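Local coordinates for protein tRNA dimethylallyltransferase (PDB 3EXA) that probably catalyses the transfer of a dimethylallyl group from dimethylallyl diphosphate to the adenine at position 37 of tRNAs that read codons beginning with uridine, at residues T82-I85 and T86-E90; A129-S133 and Y134-A138; R160-I163 and R164-I168; D202-Y205 and D206-R210; V254-E257 and E258-T262. All blocks are in the same frame, centred on the assembly; numbering follows the deposited sequence.

How the interactions relate
Five short helical contacts follow one another along the chain; each is local, so none closes a long loop and none nests in or crosses another. Interaction 1 lies on helix 74-90, which packs on strands 29-33 and 94-98 of the parallel sheet. Interaction 2 turns the chain from helix 121-133 into helix 136-144, and interaction 3 follows on helix 159-171. The centres of these two are about 13 Å apart, both in a group of helices that also meets the second subunit. Interaction 4 returns to the body of the chain on helix 201-218. Interaction 5 starts helix 256-279, against which helix 201-218 packs; the centres of interactions 4 and 5 are about 18 Å apart.

Interaction 1 of 5, residues T82-I85 and T86-E90; sequences TPLI and TEIHE
Ile-85 and His-89, one turn apart on helix 74-90, illustrate how neighbours along a helix share the work of packing. Their side chains lie side by side and point the same way, with Ile-85 CG2 at the edge of the imidazole, in its plane, 3.8 Å from His-89 CD2. The first torsion of Ile-85 (chi1 -75°) places CG2 anti to the backbone N, facing the following turn. A purely apolar pair, Leu-84 CD2 and Ile-88 CG1, meets at a slant at 4.1 Å. Ile-85 and Ile-88 both press on Ile-32 and Pro-95 of the sheet.

In the backbone, Glu-87 N gives to Pro-83 O at 3.0 Å and Ile-88 N to Leu-84 O at 2.9 Å. The helix is kinked at Pro-83, whose N has no bond to the preceding turn; Thr-86 N divides itself weakly between Thr-82 O and Pro-83 O.

One water molecule donates to Thr-82 O at 2.6 Å and meets Thr-86 OG1, which bonds to Glu-3 as well. His-89 NE2 bonds to Lys-4 O, which would limit ring rotation. The chemistry implies an amphipathic helix, with isoleucines against the sheet and a hydrated carbonyl beside the kink.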
loop_
_atom_site.group_PDB
_atom_site.type_symbol
_atom_site.label_atom_id
_atom_site.label_comp_id
_atom_site.label_asym_id
_atom_site.label_seq_id
_atom_site.Cartn_x
_atom_site.Cartn_y
_atom_site.Cartn_z
ATOM N N THR A 82 -14.905 18.562 -6.633
ATOM C CA THR A 82 -14.087 19.606 -6.038
ATOM C C THR A 82 -13.676 20.660 -7.071
ATOM O O THR A 82 -13.948 21.840 -6.893
ATOM C CB THR A 82 -12.850 18.992 -5.332
ATOM O OG1 THR A 82 -13.291 18.023 -4.369
ATOM C CG2 THR A 82 -12.061 20.058 -4.603
ATOM N N PRO A 83 -13.043 20.248 -8.178
ATOM C CA PRO A 83 -12.646 21.248 -9.173
ATOM C C PRO A 83 -13.847 22.014 -9.740
ATOM O O PRO A 83 -13.757 23.212 -10.034
ATOM C CB PRO A 83 -11.935 20.414 -10.240
ATOM C CG PRO A 83 -11.407 19.239 -9.462
ATOM C CD PRO A 83 -12.572 18.908 -8.560
ATOM N N LEU A 84 -14.976 21.322 -9.885
ATOM C CA LEU A 84 -16.182 21.945 -10.429
ATOM C C LEU A 84 -16.701 23.063 -9.539
ATOM O O LEU A 84 -17.174 24.082 -10.031
ATOM C CB LEU A 84 -17.277 20.897 -10.644
ATOM C CG LEU A 84 -17.726 20.723 -12.100
ATOM C CD1 LEU A 84 -18.676 19.547 -12.203
ATOM C CD2 LEU A 84 -18.388 21.988 -12.598
ATOM N N ILE A 85 -16.621 22.873 -8.229
ATOM C CA ILE A 85 -17.081 23.898 -7.304
ATOM C C ILE A 85 -16.299 25.184 -7.529
ATOM O O ILE A 85 -16.851 26.282 -7.453
ATOM C CB ILE A 85 -16.916 23.432 -5.862
ATOM C CG1 ILE A 85 -18.001 22.400 -5.543
ATOM C CG2 ILE A 85 -16.954 24.605 -4.910
ATOM C CD1 ILE A 85 -17.800 21.704 -4.212
ATOM N N THR A 86 -15.011 25.037 -7.825
ATOM C CA THR A 86 -14.146 26.182 -8.081
ATOM C C THR A 86 -14.491 26.826 -9.419
ATOM O O THR A 86 -14.518 28.045 -9.530
ATOM C CB THR A 86 -12.662 25.769 -8.109
ATOM O OG1 THR A 86 -12.332 25.101 -6.888
ATOM C CG2 THR A 86 -11.767 27.001 -8.253
ATOM N N GLU A 87 -14.756 26.002 -10.431
ATOM C CA GLU A 87 -15.094 26.506 -11.758
ATOM C C GLU A 87 -16.433 27.249 -11.726
ATOM O O GLU A 87 -16.657 28.191 -12.488
ATOM C CB GLU A 87 -15.140 25.346 -12.763
ATOM C CG GLU A 87 -13.792 24.628 -12.950
ATOM C CD GLU A 87 -13.922 23.263 -13.628
ATOM O OE1 GLU A 87 -14.576 23.179 -14.691
ATOM O OE2 GLU A 87 -13.356 22.277 -13.100
ATOM N N ILE A 88 -17.323 26.816 -10.837
ATOM C CA ILE A 88 -18.623 27.453 -10.679
ATOM C C ILE A 88 -18.423 28.798 -9.969
ATOM O O ILE A 88 -19.121 29.776 -10.259
ATOM C CB ILE A 88 -19.579 26.539 -9.869
ATOM C CG1 ILE A 88 -19.926 25.307 -10.716
ATOM C CG2 ILE A 88 -20.841 27.308 -9.456
ATOM C CD1 ILE A 88 -20.779 24.270 -10.002
ATOM N N HIS A 89 -17.457 28.853 -9.053
ATOM C CA HIS A 89 -17.168 30.100 -8.347
ATOM C C HIS A 89 -16.450 31.076 -9.258
ATOM O O HIS A 89 -16.587 32.285 -9.103
ATOM C CB HIS A 89 -16.320 29.843 -7.109
ATOM C CG HIS A 89 -17.133 29.562 -5.888
ATOM N ND1 HIS A 89 -17.928 30.512 -5.293
ATOM C CD2 HIS A 89 -17.309 28.419 -5.182
ATOM C CE1 HIS A 89 -18.568 29.967 -4.267
ATOM N NE2 HIS A 89 -18.209 28.703 -4.181
ATOM N N GLU A 90 -15.685 30.539 -10.205
ATOM C CA GLU A 90 -14.953 31.353 -11.168
ATOM C C GLU A 90 -15.951 32.074 -12.079
ATOM O O GLU A 90 -15.637 33.126 -12.635
ATOM C CB GLU A 90 -14.041 30.476 -12.029
ATOM C CG GLU A 90 -13.055 29.610 -11.259
ATOM C CD GLU A 90 -11.701 30.254 -11.086
ATOM O OE1 GLU A 90 -10.836 29.640 -10.423
ATOM O OE2 GLU A 90 -11.492 31.371 -11.616
HETATM O O HOH W 1 -14.108 23.299 -4.799
#

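Interaction 2 of 5, residues A129-S133 and Y134-A138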
loop_
_atom_site.group_PDB
_atom_site.type_symbol
_atom_site.label_atom_id
_atom_site.label_comp_id
_atom_site.label_asym_id
_atom_site.label_seq_id
_atom_site.Cartn_x
_atom_site.Cartn_y
_atom_site.Cartn_z
ATOM N N ALA A 129 17.195 -5.362 8.717
ATOM C CA ALA A 129 18.441 -5.009 9.383
ATOM C C ALA A 129 18.416 -5.545 10.812
ATOM O O ALA A 129 19.439 -5.954 11.363
ATOM C CB ALA A 129 18.613 -3.493 9.396
ATOM N N PHE A 130 17.231 -5.551 11.405
ATOM C CA PHE A 130 17.071 -6.033 12.763
ATOM C C PHE A 130 17.314 -7.535 12.841
ATOM O O PHE A 130 18.058 -8.015 13.704
ATOM C CB PHE A 130 15.659 -5.735 13.251
ATOM C CG PHE A 130 15.425 -6.100 14.679
ATOM C CD1 PHE A 130 15.580 -5.154 15.683
ATOM C CD2 PHE A 130 15.086 -7.403 15.030
ATOM C CE1 PHE A 130 15.402 -5.497 17.017
ATOM C CE2 PHE A 130 14.906 -7.758 16.367
ATOM C CZ PHE A 130 15.064 -6.803 17.363
ATOM N N VAL A 131 16.676 -8.275 11.941
ATOM C CA VAL A 131 16.808 -9.721 11.924
ATOM C C VAL A 131 18.245 -10.160 11.617
ATOM O O VAL A 131 18.654 -11.264 11.977
ATOM C CB VAL A 131 15.797 -10.368 10.915
ATOM C CG1 VAL A 131 16.154 -10.011 9.487
ATOM C CG2 VAL A 131 15.777 -11.873 11.094
ATOM N N ASN A 132 19.019 -9.288 10.975
ATOM C CA ASN A 132 20.412 -9.597 10.652
ATOM C C ASN A 132 21.370 -9.180 11.768
ATOM O O ASN A 132 22.426 -9.785 11.961
ATOM C CB ASN A 132 20.828 -8.918 9.351
ATOM C CG ASN A 132 22.294 -9.122 9.046
ATOM O OD1 ASN A 132 23.120 -8.244 9.312
ATOM N ND2 ASN A 132 22.634 -10.294 8.507
ATOM N N SER A 133 20.995 -8.126 12.485
ATOM C CA SER A 133 21.791 -7.629 13.595
ATOM C C SER A 133 21.552 -8.482 14.841
ATOM O O SER A 133 22.426 -8.584 15.690
ATOM C CB SER A 133 21.429 -6.170 13.896
ATOM O OG SER A 133 22.430 -5.287 13.442
ATOM N N TYR A 134 20.370 -9.093 14.940
ATOM C CA TYR A 134 20.012 -9.920 16.093
ATOM C C TYR A 134 19.389 -11.260 15.687
ATOM O O TYR A 134 19.042 -11.467 14.522
ATOM C CB TYR A 134 19.047 -9.149 16.988
ATOM C CG TYR A 134 19.589 -7.806 17.412
ATOM C CD1 TYR A 134 20.691 -7.717 18.261
ATOM C CD2 TYR A 134 19.002 -6.622 16.965
ATOM C CE1 TYR A 134 21.193 -6.483 18.658
ATOM C CE2 TYR A 134 19.499 -5.382 17.357
ATOM C CZ TYR A 134 20.593 -5.322 18.208
ATOM O OH TYR A 134 21.056 -4.100 18.634
ATOM N N GLY A 135 19.236 -12.172 16.644
ATOM C CA GLY A 135 18.668 -13.471 16.314
ATOM C C GLY A 135 17.389 -13.431 15.486
ATOM O O GLY A 135 16.745 -12.386 15.353
ATOM N N VAL A 136 17.020 -14.573 14.912
ATOM C CA VAL A 136 15.796 -14.637 14.136
ATOM C C VAL A 136 14.667 -14.780 15.153
ATOM O O VAL A 136 13.532 -14.381 14.896
ATOM C CB VAL A 136 15.782 -15.826 13.151
ATOM C CG1 VAL A 136 15.600 -17.137 13.891
ATOM C CG2 VAL A 136 14.690 -15.626 12.133
ATOM N N GLN A 137 14.973 -15.331 16.322
ATOM C CA GLN A 137 13.936 -15.463 17.333
ATOM C C GLN A 137 13.765 -14.128 18.067
ATOM O O GLN A 137 12.740 -13.899 18.716
ATOM C CB GLN A 137 14.262 -16.574 18.335
ATOM C CG GLN A 137 15.272 -16.178 19.376
ATOM C CD GLN A 137 15.229 -17.071 20.598
ATOM O OE1 GLN A 137 16.002 -16.881 21.539
ATOM N NE2 GLN A 137 14.325 -18.048 20.596
ATOM N N ALA A 138 14.765 -13.250 17.973
ATOM C CA ALA A 138 14.667 -11.929 18.605
ATOM C C ALA A 138 13.607 -11.122 17.847
ATOM O O ALA A 138 12.818 -10.376 18.438
ATOM C CB ALA A 138 16.008 -11.207 18.557
#
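Phe-130 carries CG anti to the backbone N (chi1 -176°), while Tyr-134 has its CG anti to the carbonyl carbon (chi1 -55°); together these bring the edge of the Tyr-134 ring, at CD2, over one face of the Phe-130 ring where the chain leaves its helix. The setting is a tight helix-to-helix connection: Tyr-134 is the first residue to depart from helical geometry after helix 121-133, and helix 136-144 begins almost at once. The rings form a T-shaped, edge-to-face pair, with centroids 5.2 Å apart and planes at 58°. Ser-133 CB lies over one face of the Tyr-134 ring in a CH-pi contact, 4.2 Å from the centroid. The last turn is closed by Tyr-134 N, donating to Phe-130 O at 2.8 Å.

Across the turn, Val-131 CG2 and Val-136 CG2 meet at 4.0 Å, side by side, and both valines rest on Tyr-159. Val-131 also packs on Leu-103 of the second subunit. Lys-142 makes a cation-pi contact with Phe-130. Were Phe-130 an alanine, the edge of Tyr-134 and the charge of Lys-142 would probably lose their aromatic partner. At the edge of the Phe-130 ring, in its plane, CE2 stands 3.9 Å from Ala-138 C.

Interaction 3 of 5, residues R160-I163 and R164-I168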
loop_
_atom_site.group_PDB
_atom_site.type_symbol
_atom_site.label_atom_id
_atom_site.label_comp_id
_atom_site.label_asym_id
_atom_site.label_seq_id
_atom_site.Cartn_x
_atom_site.Cartn_y
_atom_site.Cartn_z
ATOM N N ARG A 160 10.542 -14.402 7.254
ATOM C CA ARG A 160 9.848 -13.725 6.170
ATOM C C ARG A 160 8.396 -13.474 6.558
ATOM O O ARG A 160 7.856 -12.390 6.328
ATOM C CB ARG A 160 9.901 -14.567 4.894
ATOM C CG ARG A 160 9.933 -13.717 3.647
ATOM C CD ARG A 160 11.205 -12.888 3.641
ATOM N NE ARG A 160 10.982 -11.535 3.136
ATOM C CZ ARG A 160 11.938 -10.620 3.019
ATOM N NH1 ARG A 160 13.187 -10.907 3.372
ATOM N NH2 ARG A 160 11.644 -9.418 2.549
ATOM N N ARG A 161 7.772 -14.485 7.154
ATOM C CA ARG A 161 6.385 -14.390 7.580
ATOM C C ARG A 161 6.259 -13.530 8.843
ATOM O O ARG A 161 5.206 -12.956 9.108
ATOM C CB ARG A 161 5.826 -15.794 7.822
ATOM C CG ARG A 161 4.340 -15.848 8.124
ATOM C CD ARG A 161 3.860 -17.295 8.175
ATOM N NE ARG A 161 2.477 -17.414 8.638
ATOM C CZ ARG A 161 1.804 -18.560 8.694
ATOM N NH1 ARG A 161 2.382 -19.694 8.314
ATOM N NH2 ARG A 161 0.552 -18.574 9.133
ATOM N N VAL A 162 7.337 -13.438 9.618
ATOM C CA VAL A 162 7.328 -12.621 10.823
ATOM C C VAL A 162 7.455 -11.159 10.416
ATOM O O VAL A 162 6.814 -10.288 10.994
ATOM C CB VAL A 162 8.482 -13.009 11.768
ATOM C CG1 VAL A 162 8.606 -11.999 12.908
ATOM C CG2 VAL A 162 8.232 -14.402 12.326
ATOM N N ILE A 163 8.275 -10.879 9.416
ATOM C CA ILE A 163 8.410 -9.500 8.965
ATOM C C ILE A 163 7.066 -9.018 8.417
ATOM O O ILE A 163 6.670 -7.876 8.625
ATOM C CB ILE A 163 9.482 -9.372 7.865
ATOM C CG1 ILE A 163 10.871 -9.468 8.502
ATOM C CG2 ILE A 163 9.305 -8.060 7.102
ATOM C CD1 ILE A 163 12.000 -9.417 7.527
ATOM N N ARG A 164 6.376 -9.900 7.706
ATOM C CA ARG A 164 5.081 -9.573 7.126
ATOM C C ARG A 164 4.092 -9.180 8.223
ATOM O O ARG A 164 3.360 -8.202 8.092
ATOM C CB ARG A 164 4.561 -10.781 6.346
ATOM C CG ARG A 164 3.079 -10.747 6.015
ATOM C CD ARG A 164 2.735 -9.661 5.011
ATOM N NE ARG A 164 2.072 -10.215 3.832
ATOM C CZ ARG A 164 0.964 -10.951 3.864
ATOM N NH1 ARG A 164 0.376 -11.237 5.020
ATOM N NH2 ARG A 164 0.442 -11.411 2.735
ATOM N N ALA A 165 4.077 -9.949 9.307
ATOM C CA ALA A 165 3.175 -9.683 10.426
ATOM C C ALA A 165 3.435 -8.322 11.061
ATOM O O ALA A 165 2.500 -7.595 11.392
ATOM C CB ALA A 165 3.314 -10.774 11.477
ATOM N N LEU A 166 4.705 -7.980 11.236
ATOM C CA LEU A 166 5.051 -6.708 11.847
ATOM C C LEU A 166 4.713 -5.525 10.936
ATOM O O LEU A 166 4.412 -4.436 11.421
ATOM C CB LEU A 166 6.540 -6.682 12.219
ATOM C CG LEU A 166 7.034 -7.758 13.211
ATOM C CD1 LEU A 166 8.558 -7.851 13.177
ATOM C CD2 LEU A 166 6.551 -7.431 14.612
ATOM N N GLU A 167 4.754 -5.725 9.620
ATOM C CA GLU A 167 4.443 -4.626 8.712
ATOM C C GLU A 167 2.943 -4.368 8.708
ATOM O O GLU A 167 2.502 -3.220 8.694
ATOM C CB GLU A 167 4.896 -4.926 7.275
ATOM C CG GLU A 167 6.385 -5.194 7.071
ATOM C CD GLU A 167 6.762 -5.278 5.592
ATOM O OE1 GLU A 167 6.898 -4.219 4.950
ATOM O OE2 GLU A 167 6.905 -6.398 5.061
ATOM N N ILE A 168 2.165 -5.446 8.709
ATOM C CA ILE A 168 0.714 -5.331 8.709
ATOM C C ILE A 168 0.240 -4.600 9.963
ATOM O O ILE A 168 -0.670 -3.770 9.901
ATOM C CB ILE A 168 0.043 -6.713 8.641
ATOM C CG1 ILE A 168 0.249 -7.314 7.241
ATOM C CG2 ILE A 168 -1.434 -6.592 8.979
ATOM C CD1 ILE A 168 -0.388 -8.692 7.034
#
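Arg-160 passes its carbonyl to the next turn, Arg-164 N donating to Arg-160 O at 3.2 Å. Its guanidinium group goes elsewhere, to a salt bridge with Glu-128, and its NH2 stays 6.2 Å from Glu-167 OE2, a distance at which opposite charges may still attract. Next, Ala-165 N donates to Arg-161 O at 3.2 Å, while the extended side chain of Arg-161 runs past Ile-154.

These steps belong to helix 159-171, of which residues 160-164 probably interact with the substrate tRNA. Val-162 turns to the interior. Its CG1 and Leu-166 CD1 meet at 4.2 Å, the two side chains lying side by side and pointing the same way onto Leu-139 of helix 136-144. In the backbone, Leu-166 N bonds to Val-162 O at 3.1 Å.

Ile-163, wedged against Leu-127 and Leu-139, takes Glu-167 N on its carbonyl oxygen at 3.0 Å. Glu-167 has CG anti to the carbonyl carbon (chi1 -59°), laying it close beside Ile-163 O. The glutamate side chain crosses Ile-163 at a slant, its OE2 3.6 Å from Ile-163 CG2, while OE1 has a long, weak ion pair with Arg-124.

Interaction 4 of 5, residues D202-Y205 and D206-R210; sequences DVLY and DRINR
Tyr-205 meets Ile-208 at the edge of its ring, where the isoleucine CD1 lies near the ring plane, 4.4 Å from Tyr-205 CD1. The tyrosine's backbone is tied in as well: Tyr-205 O takes Asn-209 N at 2.9 Å. Ile-208 N adds a weak bond to the same oxygen and another, also weak, to Leu-204 O.

Ile-208 is the apolar link of this part of helix 201-218. With CG1 anti to the carbonyl carbon (chi1 -69°), its CD1 reaches back one turn to 3.8 Å from Leu-204 CG, and the side chain continues onto Ser-267 and Ala-271 of helix 256-279. Replacing Ile-208 with an alanine is likely to open a gap between Leu-204, Tyr-205 and that neighbouring helix.

Asp-206 is bound through its backbone, Asp-206 N giving to Asp-202 O at 3.2 Å. Its carboxylate folds back toward the same carbonyl but, both being acceptors, makes no bond to it.

Leu-204 packs on Pro-11 and Val-14, and Arg-207 NH2 bonds to Ala-13 O, which joins the helix to the predicted ATP-binding loop. The helix thus turns hydrocarbon toward the loop and helix 256-279 and keeps its acids at the surface.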
loop_
_atom_site.group_PDB
_atom_site.type_symbol
_atom_site.label_atom_id
_atom_site.label_comp_id
_atom_site.label_asym_id
_atom_site.label_seq_id
_atom_site.Cartn_x
_atom_site.Cartn_y
_atom_site.Cartn_z
ATOM N N ASP A 202 -45.657 7.508 6.120
ATOM C CA ASP A 202 -46.626 6.947 5.189
ATOM C C ASP A 202 -46.718 7.656 3.846
ATOM O O ASP A 202 -46.871 7.010 2.809
ATOM C CB ASP A 202 -48.003 6.917 5.846
ATOM C CG ASP A 202 -48.034 6.049 7.083
ATOM O OD1 ASP A 202 -49.099 5.982 7.731
ATOM O OD2 ASP A 202 -46.993 5.434 7.407
ATOM N N VAL A 203 -46.640 8.982 3.870
ATOM C CA VAL A 203 -46.718 9.784 2.656
ATOM C C VAL A 203 -45.526 9.486 1.760
ATOM O O VAL A 203 -45.693 9.186 0.584
ATOM C CB VAL A 203 -46.761 11.301 3.002
ATOM C CG1 VAL A 203 -46.587 12.138 1.756
ATOM C CG2 VAL A 203 -48.099 11.644 3.652
ATOM N N LEU A 204 -44.328 9.555 2.333
ATOM C CA LEU A 204 -43.095 9.294 1.611
ATOM C C LEU A 204 -43.083 7.911 0.959
ATOM O O LEU A 204 -42.644 7.758 -0.189
ATOM C CB LEU A 204 -41.902 9.414 2.560
ATOM C CG LEU A 204 -40.563 9.103 1.882
ATOM C CD1 LEU A 204 -40.214 10.249 0.959
ATOM C CD2 LEU A 204 -39.457 8.893 2.912
ATOM N N TYR A 205 -43.552 6.899 1.688
ATOM C CA TYR A 205 -43.581 5.528 1.174
ATOM C C TYR A 205 -44.502 5.395 -0.033
ATOM O O TYR A 205 -44.128 4.800 -1.048
ATOM C CB TYR A 205 -44.010 4.530 2.271
ATOM C CG TYR A 205 -42.924 4.190 3.281
ATOM C CD1 TYR A 205 -41.623 4.670 3.120
ATOM C CD2 TYR A 205 -43.194 3.386 4.393
ATOM C CE1 TYR A 205 -40.616 4.369 4.034
ATOM C CE2 TYR A 205 -42.184 3.072 5.322
ATOM C CZ TYR A 205 -40.896 3.575 5.129
ATOM O OH TYR A 205 -39.872 3.304 6.020
ATOM N N ASP A 206 -45.706 5.947 0.069
ATOM C CA ASP A 206 -46.645 5.865 -1.048
ATOM C C ASP A 206 -46.064 6.528 -2.279
ATOM O O ASP A 206 -46.208 6.017 -3.390
ATOM C CB ASP A 206 -47.974 6.535 -0.701
ATOM C CG ASP A 206 -48.767 5.754 0.319
ATOM O OD1 ASP A 206 -49.875 6.203 0.670
ATOM O OD2 ASP A 206 -48.288 4.693 0.771
ATOM N N ARG A 207 -45.407 7.668 -2.087
ATOM C CA ARG A 207 -44.819 8.363 -3.227
ATOM C C ARG A 207 -43.679 7.540 -3.822
ATOM O O ARG A 207 -43.378 7.668 -5.005
ATOM C CB ARG A 207 -44.318 9.758 -2.819
ATOM C CG ARG A 207 -45.419 10.804 -2.619
ATOM C CD ARG A 207 -44.869 12.008 -1.871
ATOM N NE ARG A 207 -43.809 12.667 -2.617
ATOM C CZ ARG A 207 -44.012 13.615 -3.526
ATOM N NH1 ARG A 207 -45.245 14.018 -3.792
ATOM N NH2 ARG A 207 -42.984 14.152 -4.177
ATOM N N ILE A 208 -43.059 6.692 -2.997
ATOM C CA ILE A 208 -41.966 5.848 -3.456
ATOM C C ILE A 208 -42.530 4.667 -4.260
ATOM O O ILE A 208 -41.957 4.282 -5.280
ATOM C CB ILE A 208 -41.099 5.363 -2.263
ATOM C CG1 ILE A 208 -40.328 6.561 -1.678
ATOM C CG2 ILE A 208 -40.140 4.255 -2.696
ATOM C CD1 ILE A 208 -39.542 6.267 -0.429
ATOM N N ASN A 209 -43.660 4.114 -3.823
ATOM C CA ASN A 209 -44.276 3.009 -4.546
ATOM C C ASN A 209 -44.787 3.494 -5.897
ATOM O O ASN A 209 -44.639 2.815 -6.920
ATOM C CB ASN A 209 -45.449 2.411 -3.771
ATOM C CG ASN A 209 -45.042 1.836 -2.434
ATOM O OD1 ASN A 209 -43.965 1.252 -2.282
ATOM N ND2 ASN A 209 -45.914 1.984 -1.455
ATOM N N ARG A 210 -45.401 4.664 -5.906
ATOM C CA ARG A 210 -45.907 5.209 -7.152
ATOM C C ARG A 210 -44.726 5.525 -8.083
ATOM O O ARG A 210 -44.828 5.400 -9.302
ATOM C CB ARG A 210 -46.751 6.464 -6.878
ATOM C CG ARG A 210 -47.107 7.269 -8.116
ATOM C CD ARG A 210 -47.789 6.407 -9.145
ATOM N NE ARG A 210 -48.132 7.174 -10.338
ATOM C CZ ARG A 210 -48.504 6.624 -11.487
ATOM N NH1 ARG A 210 -48.576 5.303 -11.591
ATOM N NH2 ARG A 210 -48.805 7.389 -12.527
#

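Interaction 5 of 5, residues V254-E257 and E258-T262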
loop_
_atom_site.group_PDB
_atom_site.type_symbol
_atom_site.label_atom_id
_atom_site.label_comp_id
_atom_site.label_asym_id
_atom_site.label_seq_id
_atom_site.Cartn_x
_atom_site.Cartn_y
_atom_site.Cartn_z
ATOM N N VAL A 254 -37.208 -15.048 -10.002
ATOM C CA VAL A 254 -38.376 -14.491 -9.335
ATOM C C VAL A 254 -39.394 -14.054 -10.386
ATOM O O VAL A 254 -39.020 -13.699 -11.502
ATOM C CB VAL A 254 -37.988 -13.245 -8.470
ATOM C CG1 VAL A 254 -37.050 -13.657 -7.326
ATOM C CG2 VAL A 254 -37.310 -12.192 -9.353
ATOM N N THR A 255 -40.673 -14.089 -10.026
ATOM C CA THR A 255 -41.739 -13.677 -10.931
ATOM C C THR A 255 -41.726 -12.150 -11.072
ATOM O O THR A 255 -41.239 -11.448 -10.187
ATOM C CB THR A 255 -43.118 -14.079 -10.380
ATOM O OG1 THR A 255 -43.381 -13.339 -9.176
ATOM C CG2 THR A 255 -43.151 -15.568 -10.060
ATOM N N LEU A 256 -42.272 -11.651 -12.180
ATOM C CA LEU A 256 -42.337 -10.219 -12.441
ATOM C C LEU A 256 -42.972 -9.457 -11.265
ATOM O O LEU A 256 -42.422 -8.458 -10.797
ATOM C CB LEU A 256 -43.128 -9.954 -13.725
ATOM C CG LEU A 256 -43.328 -8.496 -14.177
ATOM C CD1 LEU A 256 -41.978 -7.793 -14.348
ATOM C CD2 LEU A 256 -44.082 -8.497 -15.503
ATOM N N GLU A 257 -44.122 -9.925 -10.787
ATOM C CA GLU A 257 -44.786 -9.267 -9.666
ATOM C C GLU A 257 -43.900 -9.297 -8.421
ATOM O O GLU A 257 -43.927 -8.370 -7.604
ATOM C CB GLU A 257 -46.140 -9.920 -9.371
ATOM C CG GLU A 257 -46.120 -11.423 -9.457
ATOM C CD GLU A 257 -46.457 -11.935 -10.846
ATOM O OE1 GLU A 257 -47.630 -12.293 -11.070
ATOM O OE2 GLU A 257 -45.561 -11.963 -11.714
ATOM N N GLU A 258 -43.108 -10.357 -8.275
ATOM C CA GLU A 258 -42.198 -10.475 -7.138
ATOM C C GLU A 258 -41.100 -9.424 -7.248
ATOM O O GLU A 258 -40.728 -8.813 -6.250
ATOM C CB GLU A 258 -41.568 -11.868 -7.091
ATOM C CG GLU A 258 -42.117 -12.769 -5.994
ATOM C CD GLU A 258 -41.680 -14.223 -6.152
ATOM O OE1 GLU A 258 -42.044 -15.050 -5.289
ATOM O OE2 GLU A 258 -40.979 -14.540 -7.137
ATOM N N ALA A 259 -40.585 -9.208 -8.455
ATOM C CA ALA A 259 -39.533 -8.215 -8.653
ATOM C C ALA A 259 -40.044 -6.818 -8.295
ATOM O O ALA A 259 -39.424 -6.109 -7.499
ATOM C CB ALA A 259 -39.025 -8.251 -10.103
ATOM N N ILE A 260 -41.178 -6.433 -8.883
ATOM C CA ILE A 260 -41.802 -5.129 -8.626
ATOM C C ILE A 260 -42.033 -4.919 -7.134
ATOM O O ILE A 260 -41.746 -3.852 -6.595
ATOM C CB ILE A 260 -43.177 -5.007 -9.347
ATOM C CG1 ILE A 260 -42.985 -5.022 -10.862
ATOM C CG2 ILE A 260 -43.879 -3.720 -8.942
ATOM C CD1 ILE A 260 -44.276 -5.204 -11.625
ATOM N N ASP A 261 -42.563 -5.935 -6.467
ATOM C CA ASP A 261 -42.816 -5.825 -5.038
ATOM C C ASP A 261 -41.510 -5.658 -4.261
ATOM O O ASP A 261 -41.436 -4.870 -3.318
ATOM C CB ASP A 261 -43.566 -7.062 -4.546
ATOM C CG ASP A 261 -43.708 -7.093 -3.036
ATOM O OD1 ASP A 261 -42.767 -7.540 -2.354
ATOM O OD2 ASP A 261 -44.762 -6.664 -2.529
ATOM N N THR A 262 -40.477 -6.389 -4.676
ATOM C CA THR A 262 -39.171 -6.336 -4.022
ATOM C C THR A 262 -38.459 -5.012 -4.286
ATOM O O THR A 262 -37.760 -4.482 -3.414
ATOM C CB THR A 262 -38.287 -7.515 -4.478
ATOM O OG1 THR A 262 -38.820 -8.739 -3.945
ATOM C CG2 THR A 262 -36.845 -7.335 -3.994
#
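Thr-255 O is gripped by two amides of the first helical turn. Ala-259 N gives the stronger bond, 2.9 Å to Thr-255 O, and Glu-258 N adds a weak one with a strongly bent approach.

Glu-258 N has a better acceptor in the side chain of the same threonine, Thr-255 OG1, at 3.1 Å. This bond is possible because OG1 sits in the crowded position between the backbone N and the carbonyl carbon (chi1 66°), facing the amides at the helix start. The favour is returned by the glutamate: its chain, extended beyond CG, runs back across the threonine until Thr-255 N donates to Glu-258 OE2 at 2.9 Å. That bond is fairly straight, 161° at the hydrogen, and meets the oxygen on its anti side, 24° out of the carboxylate plane. Glu-258 OE2 also lies 3.5 Å from Val-254 CB. A negative charge here would probably be eased by the positive end of the helix.

An apolar contact spans the cap, with Val-254 CG2 at 4.4 Å from Ala-259 CB; these residues occupy the positions of a hydrophobic staple, and both also touch helix 244-251. One turn on, Leu-256 CG faces Ile-260 CD1 at 4.3 Å. Farther along, Glu-258 O accepts from Thr-262 N and, at 3.0 Å, from Thr-262 OG1, the two donors on opposite faces of its plane.

Reciprocal bonds between the N-cap threonine and the glutamate three residues later define the capping box, which here begins the long helix 256-279.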